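Local coordinates for protein putative glucoamylase (Bacteroides uniformis, PDB 4GL3) that is a putative glucoamylase and so probably hydrolyses glycosidic bonds in alpha-glucans or related saccharides, at residues E126-F131 against A162-F167; H188-H193 against I198-G203. One frame throughout, in Å; residues are numbered along the deposited sequence. Where two conformers were deposited one is given.

Contact 1: E126-F131 against A162-F167; sequences ESAFMF and AEWNFF
Trp164 pushes the far end of its indole against helix 124-140, where Ala128 and Phe131 receive it. Its CH2 atom lies 3.9 Å from Ala128 CA, and this alanine carbon sits at the edge of the indole, near the ring plane. The methyl is almost as near, with Ala128 CB 4.0 Å from Trp164 CH2. The small residue lets the ring edge come right up to the helix backbone. Phe131 sits one turn further on and meets the same indole through CD2, 3.8 Å from Trp164 CZ2. The two rings meet obliquely, their planes at 71°. Phe131 CG is anti to its carbonyl carbon (chi1 -80°), which carries the ring out from the helix toward 162-167. Its outer atoms also reach Ala162, with Phe131 CE2 3.7 Å from Ala162 CB. With an alanine here instead of Phe131, Ala162 CB and the CZ2 side of the indole would probably lose their aromatic neighbour. All four touching residues are buried, and the contact is wholly apolar. The looser side begins at Glu163 and continues through Asn165 and Phe166, which are partly exposed and make no contact with 126-131. There Glu163 OE1 hydrogen-bonds to His98 ND1, and Phe166 stacks on the His98 ring. The arrangement is that of an aromatic at the start of a short 3-10 segment, packed on a helix, just after helix 146-161 in a mainly helical chain, consistent with the six-hairpin clan to which its family belongs.

Contact 2: H188-H193 against I198-G203; sequences HQIKGH and IVYILG
Tyr200 reaches from helix 197-205 to the backbone of Ile190, and its OH donates a hydrogen bond to Ile190 O at 2.6 Å. The oxygen is approached in the carbonyl plane, with a C=O...donor angle of 146°. It also lies near the plane of the phenol ring, at its edge. The side chains of Ile190 and Tyr200 run past each other in opposite directions. This brings Ile190 CG2 to 3.6 Å from Tyr200 CE1, beside the hydrogen bond. CG2 is anti to the backbone N of Ile190, while CG1 lies beside that N (chi1 -57°) and leads the other branch toward Val199. The extended chain ends with Ile190 CD1 4.0 Å from Val199 CG1. Here the two side chains cross at about a right angle. One isoleucine therefore meets two successive helix residues, each with a different branch. Tyr200 OH has a second partner in Met174 N, and the Tyr200 ring meets that of Trp220. The phenol thus joins two backbone sites, since its oxygen donates to one and accepts from the other. In this buried setting, the paired bonds satisfy the hydroxyl and probably fix the rotation of its O-H.

Overall arrangement
Contacts 1 and 2 are neighbours, with centres about 10 Å apart, and they touch directly. Helix 197-205 joins them by packing against helix 124-140. Ala128 CB lies 3.7 Å from Val199 CG2, and Phe129 CE1 is equally far from Ile198 CG2. The loop of contact 1 meets the same helix further along, where Trp164 CB is 3.7 Å from Gly203 CA. Val199 therefore stands between Ala128 of contact 1 and Ile190 of contact 2. Segment 126-131 also reaches a ligand. Glu126 OE2 hydrogen-bonds to a Tris molecule, probably from the crystallisation liquor, while Glu126 OE1 hydrogen-bonds to Gly55 N. Glu126 itself takes no part in contact 1.

Contact 1: E126-F131 against A162-F167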
# COMPACT_ATOMS: atom_id res chain seq x y z
N GLU A 126 3.15 9.14 0.10
CA GLU A 126 4.24 8.17 -0.08
C GLU A 126 5.02 8.04 1.23
O GLU A 126 5.41 6.95 1.68
CB GLU A 126 5.16 8.60 -1.21
CG GLU A 126 4.46 8.72 -2.55
CD GLU A 126 4.14 7.38 -3.18
OE1 GLU A 126 4.98 6.46 -3.02
OE2 GLU A 126 3.09 7.29 -3.85
N SER A 127 5.23 9.16 1.90
CA SER A 127 6.03 9.10 3.14
C SER A 127 5.26 8.35 4.24
O SER A 127 5.86 7.65 5.05
CB SER A 127 6.39 10.51 3.64
OG SER A 127 7.34 11.11 2.79
N ALA A 128 3.93 8.52 4.26
CA ALA A 128 3.06 7.83 5.23
C ALA A 128 3.13 6.30 5.01
O ALA A 128 3.15 5.55 5.97
CB ALA A 128 1.61 8.33 5.13
N PHE A 129 3.17 5.85 3.76
CA PHE A 129 3.28 4.44 3.47
C PHE A 129 4.65 3.91 3.92
O PHE A 129 4.77 2.78 4.48
CB PHE A 129 3.02 4.14 2.01
CG PHE A 129 1.64 4.52 1.53
CD1 PHE A 129 0.52 4.40 2.37
CD2 PHE A 129 1.46 4.93 0.23
CE1 PHE A 129 -0.77 4.72 1.90
CE2 PHE A 129 0.19 5.27 -0.24
CZ PHE A 129 -0.91 5.19 0.60
N MSE A 130 5.68 4.75 3.78
CA MSE A 130 7.01 4.39 4.33
C MSE A 130 6.92 4.25 5.87
O MSE A 130 7.42 3.28 6.43
CB MSE A 130 8.13 5.34 3.89
CG MSE A 130 9.45 5.09 4.64
SE MSE A 130 10.21 3.37 4.22
CE MSE A 130 10.74 3.75 2.44
N PHE A 131 6.29 5.22 6.55
CA PHE A 131 6.18 5.15 8.02
C PHE A 131 5.30 3.98 8.47
O PHE A 131 5.51 3.41 9.51
CB PHE A 131 5.71 6.49 8.62
CG PHE A 131 6.85 7.50 8.75
CD1 PHE A 131 7.88 7.26 9.60
CD2 PHE A 131 6.90 8.62 7.95
CE1 PHE A 131 8.98 8.11 9.69
CE2 PHE A 131 7.96 9.51 8.05
CZ PHE A 131 9.01 9.24 8.92
N ALA A 162 8.98 13.65 11.60
CA ALA A 162 8.00 13.77 10.51
C ALA A 162 6.97 14.83 10.92
O ALA A 162 6.19 14.58 11.83
CB ALA A 162 7.32 12.45 10.20
N GLU A 163 6.96 15.98 10.22
CA GLU A 163 6.16 17.17 10.63
C GLU A 163 4.75 17.18 10.02
O GLU A 163 4.41 18.02 9.18
CB GLU A 163 6.89 18.47 10.27
CG GLU A 163 8.21 18.70 10.99
CD GLU A 163 8.99 19.83 10.31
OE1 GLU A 163 8.39 20.91 10.04
OE2 GLU A 163 10.18 19.60 10.00
N TRP A 164 3.93 16.23 10.45
CA TRP A 164 2.57 16.08 9.87
C TRP A 164 1.80 17.42 9.88
O TRP A 164 1.20 17.80 8.86
CB TRP A 164 1.78 14.98 10.61
CG TRP A 164 2.54 13.69 10.62
CD1 TRP A 164 3.25 13.18 11.64
CD2 TRP A 164 2.68 12.78 9.53
NE1 TRP A 164 3.89 12.02 11.26
CE2 TRP A 164 3.54 11.74 9.97
CE3 TRP A 164 2.18 12.75 8.22
CZ2 TRP A 164 3.92 10.68 9.13
CZ3 TRP A 164 2.56 11.72 7.37
CH2 TRP A 164 3.44 10.68 7.83
N ASN A 165 1.82 18.11 11.00
CA ASN A 165 0.96 19.28 11.13
C ASN A 165 1.37 20.44 10.24
O ASN A 165 0.52 21.27 9.91
CB ASN A 165 0.78 19.77 12.57
CG ASN A 165 -0.41 20.70 12.70
OD1 ASN A 165 -1.52 20.32 12.36
ND2 ASN A 165 -0.19 21.92 13.21
N PHE A 166 2.65 20.50 9.82
CA PHE A 166 3.07 21.49 8.82
C PHE A 166 2.20 21.42 7.56
O PHE A 166 1.93 22.44 6.95
CB PHE A 166 4.55 21.24 8.47
CG PHE A 166 5.08 22.14 7.38
CD1 PHE A 166 5.40 23.48 7.66
CD2 PHE A 166 5.18 21.68 6.09
CE1 PHE A 166 5.89 24.29 6.67
CE2 PHE A 166 5.65 22.52 5.08
CZ PHE A 166 6.02 23.80 5.40
N PHE A 167 1.77 20.20 7.18
CA PHE A 167 1.06 19.97 5.95
C PHE A 167 -0.42 20.32 6.00
O PHE A 167 -1.15 20.14 4.99
CB PHE A 167 1.33 18.54 5.41
CG PHE A 167 2.76 18.34 5.04
CD1 PHE A 167 3.72 18.02 6.00
CD2 PHE A 167 3.19 18.62 3.76
CE1 PHE A 167 5.07 17.94 5.65
CE2 PHE A 167 4.49 18.47 3.40
CZ PHE A 167 5.44 18.13 4.35

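Contact 2: H188-H193 against I198-G203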
# COMPACT_ATOMS: atom_id res chain seq x y z
N HIS A 188 -3.30 20.09 -3.35
CA HIS A 188 -4.11 18.86 -3.45
C HIS A 188 -4.52 18.46 -2.01
O HIS A 188 -3.73 17.91 -1.26
CB HIS A 188 -3.26 17.80 -4.15
CG HIS A 188 -4.00 16.57 -4.56
ND1 HIS A 188 -5.08 16.06 -3.88
CD2 HIS A 188 -3.74 15.68 -5.55
CE1 HIS A 188 -5.49 14.95 -4.46
NE2 HIS A 188 -4.69 14.69 -5.47
N GLN A 189 -5.75 18.79 -1.61
CA GLN A 189 -6.27 18.40 -0.31
C GLN A 189 -6.49 16.88 -0.27
O GLN A 189 -6.96 16.29 -1.26
CB GLN A 189 -7.58 19.11 -0.06
CG GLN A 189 -7.51 20.61 0.14
CD GLN A 189 -8.90 21.24 0.36
OE1 GLN A 189 -9.81 20.59 0.84
NE2 GLN A 189 -9.06 22.47 -0.05
N ILE A 190 -6.13 16.24 0.83
CA ILE A 190 -6.33 14.79 0.95
C ILE A 190 -7.74 14.59 1.52
O ILE A 190 -8.00 14.83 2.71
CB ILE A 190 -5.27 14.15 1.87
CG1 ILE A 190 -3.85 14.46 1.33
CG2 ILE A 190 -5.50 12.61 2.02
CD1 ILE A 190 -2.72 13.97 2.22
N LYS A 191 -8.64 14.17 0.65
CA LYS A 191 -10.06 14.06 0.98
C LYS A 191 -10.44 12.58 0.86
O LYS A 191 -9.94 11.89 -0.02
CB LYS A 191 -10.91 14.84 -0.02
CG LYS A 191 -10.64 16.31 -0.09
CD LYS A 191 -10.93 17.10 1.19
CE LYS A 191 -12.38 17.43 1.40
NZ LYS A 191 -12.63 18.19 2.68
N GLY A 192 -11.26 12.10 1.78
CA GLY A 192 -11.66 10.68 1.80
C GLY A 192 -12.79 10.34 0.85
O GLY A 192 -13.41 11.24 0.33
N HIS A 193 -13.11 9.06 0.61
CA HIS A 193 -12.40 7.90 1.16
C HIS A 193 -11.64 7.23 0.01
O HIS A 193 -12.25 6.63 -0.88
CB HIS A 193 -13.34 6.86 1.80
CG HIS A 193 -12.61 5.70 2.39
ND1 HIS A 193 -12.08 5.72 3.66
CD2 HIS A 193 -12.24 4.51 1.85
CE1 HIS A 193 -11.43 4.60 3.89
NE2 HIS A 193 -11.52 3.83 2.81
N ILE A 198 -4.35 6.48 6.11
CA ILE A 198 -3.24 6.32 7.04
C ILE A 198 -2.49 7.63 7.28
O ILE A 198 -1.85 7.80 8.34
CB ILE A 198 -2.24 5.21 6.55
CG1 ILE A 198 -1.31 4.76 7.65
CG2 ILE A 198 -1.38 5.68 5.39
CD1 ILE A 198 -1.93 3.82 8.62
N VAL A 199 -2.55 8.55 6.32
CA VAL A 199 -1.95 9.84 6.52
C VAL A 199 -2.56 10.57 7.72
O VAL A 199 -1.83 11.19 8.51
CB VAL A 199 -2.05 10.73 5.23
CG1 VAL A 199 -1.31 12.05 5.46
CG2 VAL A 199 -1.48 9.97 4.03
N TYR A 200 -3.88 10.53 7.85
CA TYR A 200 -4.57 11.18 8.97
C TYR A 200 -4.35 10.43 10.27
O TYR A 200 -4.16 11.08 11.31
CB TYR A 200 -6.07 11.32 8.71
CG TYR A 200 -6.36 12.44 7.73
CD1 TYR A 200 -6.29 12.23 6.33
CD2 TYR A 200 -6.66 13.73 8.17
CE1 TYR A 200 -6.51 13.28 5.43
CE2 TYR A 200 -6.88 14.77 7.27
CZ TYR A 200 -6.80 14.56 5.91
OH TYR A 200 -7.05 15.63 5.03
N ILE A 201 -4.34 9.09 10.22
CA ILE A 201 -4.07 8.30 11.43
C ILE A 201 -2.65 8.58 11.96
O ILE A 201 -2.49 8.81 13.14
CB ILE A 201 -4.21 6.76 11.20
CG1 ILE A 201 -5.57 6.35 10.61
CG2 ILE A 201 -3.87 5.96 12.45
CD1 ILE A 201 -6.72 6.99 11.23
N LEU A 202 -1.63 8.59 11.09
CA LEU A 202 -0.26 8.89 11.53
C LEU A 202 -0.17 10.35 12.01
O LEU A 202 0.46 10.64 13.05
CB LEU A 202 0.76 8.62 10.44
CG LEU A 202 0.94 7.13 10.02
CD1 LEU A 202 1.89 6.95 8.84
CD2 LEU A 202 1.40 6.32 11.21
N GLY A 203 -0.79 11.26 11.28
CA GLY A 203 -0.84 12.68 11.73
C GLY A 203 -1.40 12.80 13.14
O GLY A 203 -0.91 13.59 13.94